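Local coordinates for protein similar to yteR (Bacilus subtilis) (Clostridium acetobutylicum, PDB 4WU0) that probably hydrolyses unsaturated rhamnogalacturonan fragments released from pectin, as a glycoside hydrolase of family 105, at residues Arg96-Ile106 and Phe138-Phe146. Sequence-based numbering, arbitrary orientation.
Sequences RKALINLRKQI and FYAKYVKEF
R96 spans two aromatic residues of the facing helix. The evidence for a cation-pi stack is that its guanidinium lies on the F146 ring with planes 13° apart and CZ 3.7 Å from the ring centroid. At the edge of the guanidinium, NH1 donates in plane to Y142 OH (3.0 Å, N-H...O 169°). A chain extended at chi1 and chi3 but bent at chi2 lays the guanidinium over F146 and carries NH1 to Y142 OH. A water lies unusually close to Y142 OH, a doubtful detail, and makes a weak, longer bond to R96 NH2.

Y142 is a knob among R96, L99, I100 and R103. R103 CB makes a CH-pi contact over one ring face, 4.0 Å from the centroid, while F146 CD2 covers the opposite face.

I106 CD1 makes the second CH-pi contact, 4.0 Å from the Y139 centroid. L99 divides its branches, CD2 meeting the F138 edge at CE1 (3.9 Å) and CD1 reaching F146 CE2.

R103 forms salt bridges with E151 and D107, and Y139 OH hydrogen-bonds to E151. Two helices of what is, as in this clan, probably an (alpha/alpha)6 barrel, crossing at -123° through these segments, are thus joined by aromatic rings met by aliphatic side chains and two arginines, whose charges probably gain stabilisation from a pi face and from carboxylates.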
loop_
_atom_site.group_PDB
_atom_site.type_symbol
_atom_site.label_atom_id
_atom_site.label_comp_id
_atom_site.label_asym_id
_atom_site.label_seq_id
_atom_site.Cartn_x
_atom_site.Cartn_y
_atom_site.Cartn_z
ATOM N N ARG A 96 -16.508 -12.345 -9.440
ATOM C CA ARG A 96 -15.585 -13.194 -10.173
ATOM C C ARG A 96 -15.396 -12.676 -11.597
ATOM O O ARG A 96 -14.268 -12.657 -12.107
ATOM C CB ARG A 96 -16.074 -14.634 -10.196
ATOM C CG ARG A 96 -15.164 -15.585 -10.934
ATOM C CD ARG A 96 -13.875 -15.824 -10.192
ATOM N NE ARG A 96 -12.992 -16.708 -10.960
ATOM C CZ ARG A 96 -11.869 -16.335 -11.575
ATOM N NH1 ARG A 96 -11.444 -15.078 -11.520
ATOM N NH2 ARG A 96 -11.166 -17.236 -12.253
ATOM N N LYS A 97 -16.474 -12.220 -12.237
ATOM C CA LYS A 97 -16.348 -11.710 -13.604
ATOM C C LYS A 97 -15.512 -10.436 -13.626
ATOM O O LYS A 97 -14.719 -10.231 -14.529
ATOM C CB LYS A 97 -17.718 -11.453 -14.232
ATOM C CG LYS A 97 -18.487 -12.713 -14.563
ATOM C CD LYS A 97 -19.878 -12.361 -15.066
ATOM C CE LYS A 97 -20.662 -13.588 -15.483
ATOM N NZ LYS A 97 -22.093 -13.235 -15.634
ATOM N N ALA A 98 -15.702 -9.582 -12.627
ATOM C CA ALA A 98 -14.901 -8.369 -12.492
ATOM C C ALA A 98 -13.425 -8.707 -12.294
ATOM O O ALA A 98 -12.536 -8.067 -12.866
ATOM C CB ALA A 98 -15.434 -7.504 -11.328
ATOM N N LEU A 99 -13.163 -9.754 -11.534
ATOM C CA LEU A 99 -11.799 -10.210 -11.300
ATOM C C LEU A 99 -11.160 -10.715 -12.589
ATOM O O LEU A 99 -9.981 -10.459 -12.836
ATOM C CB LEU A 99 -11.785 -11.287 -10.214
ATOM C CG LEU A 99 -11.855 -10.698 -8.792
ATOM C CD1 LEU A 99 -12.274 -11.745 -7.773
ATOM C CD2 LEU A 99 -10.509 -10.093 -8.427
ATOM N N ILE A 100 -11.935 -11.425 -13.404
ATOM C CA ILE A 100 -11.447 -11.896 -14.694
ATOM C C ILE A 100 -11.066 -10.691 -15.550
ATOM O O ILE A 100 -10.045 -10.705 -16.240
ATOM C CB ILE A 100 -12.503 -12.762 -15.405
ATOM C CG1 ILE A 100 -12.586 -14.119 -14.711
ATOM C CG2 ILE A 100 -12.173 -12.937 -16.889
ATOM C CD1 ILE A 100 -13.889 -14.852 -14.968
ATOM N N ASN A 101 -11.873 -9.637 -15.498
ATOM C CA ASN A 101 -11.586 -8.445 -16.287
ATOM C C ASN A 101 -10.291 -7.775 -15.840
ATOM O O ASN A 101 -9.495 -7.346 -16.671
ATOM C CB ASN A 101 -12.765 -7.454 -16.250
ATOM C CG ASN A 101 -13.981 -7.962 -17.004
ATOM O OD1 ASN A 101 -13.856 -8.708 -17.986
ATOM N ND2 ASN A 101 -15.173 -7.568 -16.548
ATOM N N LEU A 102 -10.055 -7.691 -14.530
ATOM C CA LEU A 102 -8.819 -7.111 -14.048
ATOM C C LEU A 102 -7.627 -7.983 -14.405
ATOM O O LEU A 102 -6.584 -7.477 -14.802
ATOM C CB LEU A 102 -8.867 -6.923 -12.526
ATOM C CG LEU A 102 -9.881 -5.888 -12.038
ATOM C CD1 LEU A 102 -9.967 -5.954 -10.513
ATOM C CD2 LEU A 102 -9.525 -4.464 -12.489
ATOM N N ARG A 103 -7.774 -9.298 -14.272
ATOM C CA ARG A 103 -6.682 -10.208 -14.574
ATOM C C ARG A 103 -6.242 -10.091 -16.033
ATOM O O ARG A 103 -5.060 -10.275 -16.351
ATOM C CB ARG A 103 -7.085 -11.644 -14.227
ATOM C CG ARG A 103 -6.107 -12.710 -14.680
ATOM C CD ARG A 103 -4.772 -12.599 -13.991
ATOM N NE ARG A 103 -3.873 -13.659 -14.418
ATOM C CZ ARG A 103 -3.190 -13.643 -15.560
ATOM N NH1 ARG A 103 -3.298 -12.607 -16.394
ATOM N NH2 ARG A 103 -2.381 -14.643 -15.868
ATOM N N LYS A 104 -7.192 -9.804 -16.925
ATOM C CA LYS A 104 -6.872 -9.635 -18.342
ATOM C C LYS A 104 -5.874 -8.481 -18.571
ATOM O O LYS A 104 -5.109 -8.511 -19.515
ATOM C CB LYS A 104 -8.156 -9.451 -19.164
ATOM C CG LYS A 104 -7.957 -9.231 -20.652
ATOM C CD LYS A 104 -7.178 -10.363 -21.267
ATOM C CE LYS A 104 -7.086 -10.258 -22.784
ATOM N NZ LYS A 104 -6.008 -11.137 -23.304
ATOM N N GLN A 105 -5.862 -7.478 -17.706
ATOM C CA GLN A 105 -4.888 -6.392 -17.844
ATOM C C GLN A 105 -3.448 -6.906 -17.751
ATOM O O GLN A 105 -2.556 -6.432 -18.438
ATOM C CB GLN A 105 -5.114 -5.329 -16.770
ATOM C CG GLN A 105 -4.244 -4.102 -16.966
ATOM C CD GLN A 105 -4.547 -2.988 -15.978
ATOM O OE1 GLN A 105 -5.702 -2.711 -15.657
ATOM N NE2 GLN A 105 -3.489 -2.331 -15.504
ATOM N N ILE A 106 -3.239 -7.892 -16.888
ATOM C CA ILE A 106 -1.915 -8.444 -16.666
ATOM C C ILE A 106 -1.363 -9.120 -17.909
ATOM O O ILE A 106 -0.149 -9.160 -18.107
ATOM C CB ILE A 106 -1.930 -9.361 -15.417
ATOM C CG1 ILE A 106 -2.105 -8.486 -14.189
ATOM C CG2 ILE A 106 -0.644 -10.165 -15.294
ATOM C CD1 ILE A 106 -2.453 -9.242 -12.899
ATOM N N PHE A 138 -1.613 -7.695 -5.777
ATOM C CA PHE A 138 -2.921 -8.163 -6.193
ATOM C C PHE A 138 -2.771 -9.453 -6.996
ATOM O O PHE A 138 -3.517 -10.421 -6.794
ATOM C CB PHE A 138 -3.638 -7.143 -7.066
ATOM C CG PHE A 138 -4.711 -7.759 -7.932
ATOM C CD1 PHE A 138 -5.866 -8.259 -7.365
ATOM C CD2 PHE A 138 -4.546 -7.891 -9.303
ATOM C CE1 PHE A 138 -6.863 -8.860 -8.167
ATOM C CE2 PHE A 138 -5.532 -8.475 -10.094
ATOM C CZ PHE A 138 -6.692 -8.951 -9.517
ATOM N N TYR A 139 -1.800 -9.457 -7.909
ATOM C CA TYR A 139 -1.567 -10.611 -8.770
ATOM C C TYR A 139 -1.270 -11.841 -7.897
ATOM O O TYR A 139 -1.788 -12.921 -8.136
ATOM C CB TYR A 139 -0.428 -10.291 -9.761
ATOM C CG TYR A 139 -0.177 -11.290 -10.856
ATOM C CD1 TYR A 139 -1.096 -12.284 -11.165
ATOM C CD2 TYR A 139 0.979 -11.207 -11.624
ATOM C CE1 TYR A 139 -0.842 -13.184 -12.164
ATOM C CE2 TYR A 139 1.232 -12.102 -12.622
ATOM C CZ TYR A 139 0.324 -13.086 -12.892
ATOM O OH TYR A 139 0.597 -13.988 -13.904
ATOM N N ALA A 140 -0.481 -11.669 -6.840
ATOM C CA ALA A 140 -0.208 -12.777 -5.927
ATOM C C ALA A 140 -1.467 -13.310 -5.257
ATOM O O ALA A 140 -1.669 -14.520 -5.160
ATOM C CB ALA A 140 0.820 -12.354 -4.865
ATOM N N LYS A 141 -2.315 -12.408 -4.765
ATOM C CA LYS A 141 -3.567 -12.834 -4.151
ATOM C C LYS A 141 -4.460 -13.533 -5.170
ATOM O O LYS A 141 -5.127 -14.505 -4.846
ATOM C CB LYS A 141 -4.264 -11.649 -3.487
ATOM C CG LYS A 141 -3.437 -11.097 -2.312
ATOM C CD LYS A 141 -4.032 -9.856 -1.707
ATOM C CE LYS A 141 -3.314 -9.495 -0.402
ATOM N NZ LYS A 141 -3.559 -10.503 0.681
ATOM N N TYR A 142 -4.460 -13.047 -6.406
ATOM C CA TYR A 142 -5.272 -13.646 -7.443
ATOM C C TYR A 142 -4.775 -15.066 -7.730
ATOM O O TYR A 142 -5.564 -16.005 -7.836
ATOM C CB TYR A 142 -5.204 -12.801 -8.714
ATOM C CG TYR A 142 -6.144 -13.264 -9.795
ATOM C CD1 TYR A 142 -5.783 -14.288 -10.651
ATOM C CD2 TYR A 142 -7.393 -12.695 -9.951
ATOM C CE1 TYR A 142 -6.644 -14.729 -11.634
ATOM C CE2 TYR A 142 -8.240 -13.123 -10.921
ATOM C CZ TYR A 142 -7.882 -14.152 -11.743
ATOM O OH TYR A 142 -8.757 -14.573 -12.722
ATOM N N VAL A 143 -3.464 -15.216 -7.862
ATOM C CA VAL A 143 -2.898 -16.537 -8.185
ATOM C C VAL A 143 -3.179 -17.541 -7.076
ATOM O O VAL A 143 -3.471 -18.705 -7.351
ATOM C CB VAL A 143 -1.370 -16.430 -8.436
ATOM C CG1 VAL A 143 -0.698 -17.803 -8.533
ATOM C CG2 VAL A 143 -1.114 -15.591 -9.682
ATOM N N LYS A 144 -3.069 -17.100 -5.829
ATOM C CA LYS A 144 -3.380 -17.942 -4.670
ATOM C C LYS A 144 -4.783 -18.530 -4.798
ATOM O O LYS A 144 -4.998 -19.705 -4.516
ATOM C CB LYS A 144 -3.266 -17.130 -3.375
ATOM C CG LYS A 144 -3.576 -17.891 -2.060
ATOM C CD LYS A 144 -2.559 -18.995 -1.836
ATOM C CE LYS A 144 -2.549 -19.518 -0.401
ATOM N NZ LYS A 144 -3.894 -19.940 0.054
ATOM N N GLU A 145 -5.727 -17.716 -5.246
ATOM C CA GLU A 145 -7.119 -18.148 -5.335
ATOM C C GLU A 145 -7.486 -18.884 -6.623
ATOM O O GLU A 145 -8.266 -19.845 -6.588
ATOM C CB GLU A 145 -8.045 -16.927 -5.129
ATOM C CG GLU A 145 -9.538 -17.256 -5.053
ATOM C CD GLU A 145 -9.935 -18.050 -3.800
ATOM O OE1 GLU A 145 -9.202 -18.004 -2.778
ATOM O OE2 GLU A 145 -10.988 -18.734 -3.856
ATOM N N PHE A 146 -6.928 -18.451 -7.754
ATOM C CA PHE A 146 -7.415 -18.886 -9.063
ATOM C C PHE A 146 -6.351 -19.337 -10.055
ATOM O O PHE A 146 -6.691 -19.852 -11.114
ATOM C CB PHE A 146 -8.085 -17.719 -9.793
ATOM C CG PHE A 146 -9.153 -17.024 -9.014
ATOM C CD1 PHE A 146 -10.381 -17.622 -8.789
ATOM C CD2 PHE A 146 -8.956 -15.721 -8.564
ATOM C CE1 PHE A 146 -11.369 -16.943 -8.085
ATOM C CE2 PHE A 146 -9.944 -15.051 -7.881
ATOM C CZ PHE A 146 -11.139 -15.656 -7.643
HETATM O O HOH W 1 -8.318 -16.602 -14.179
#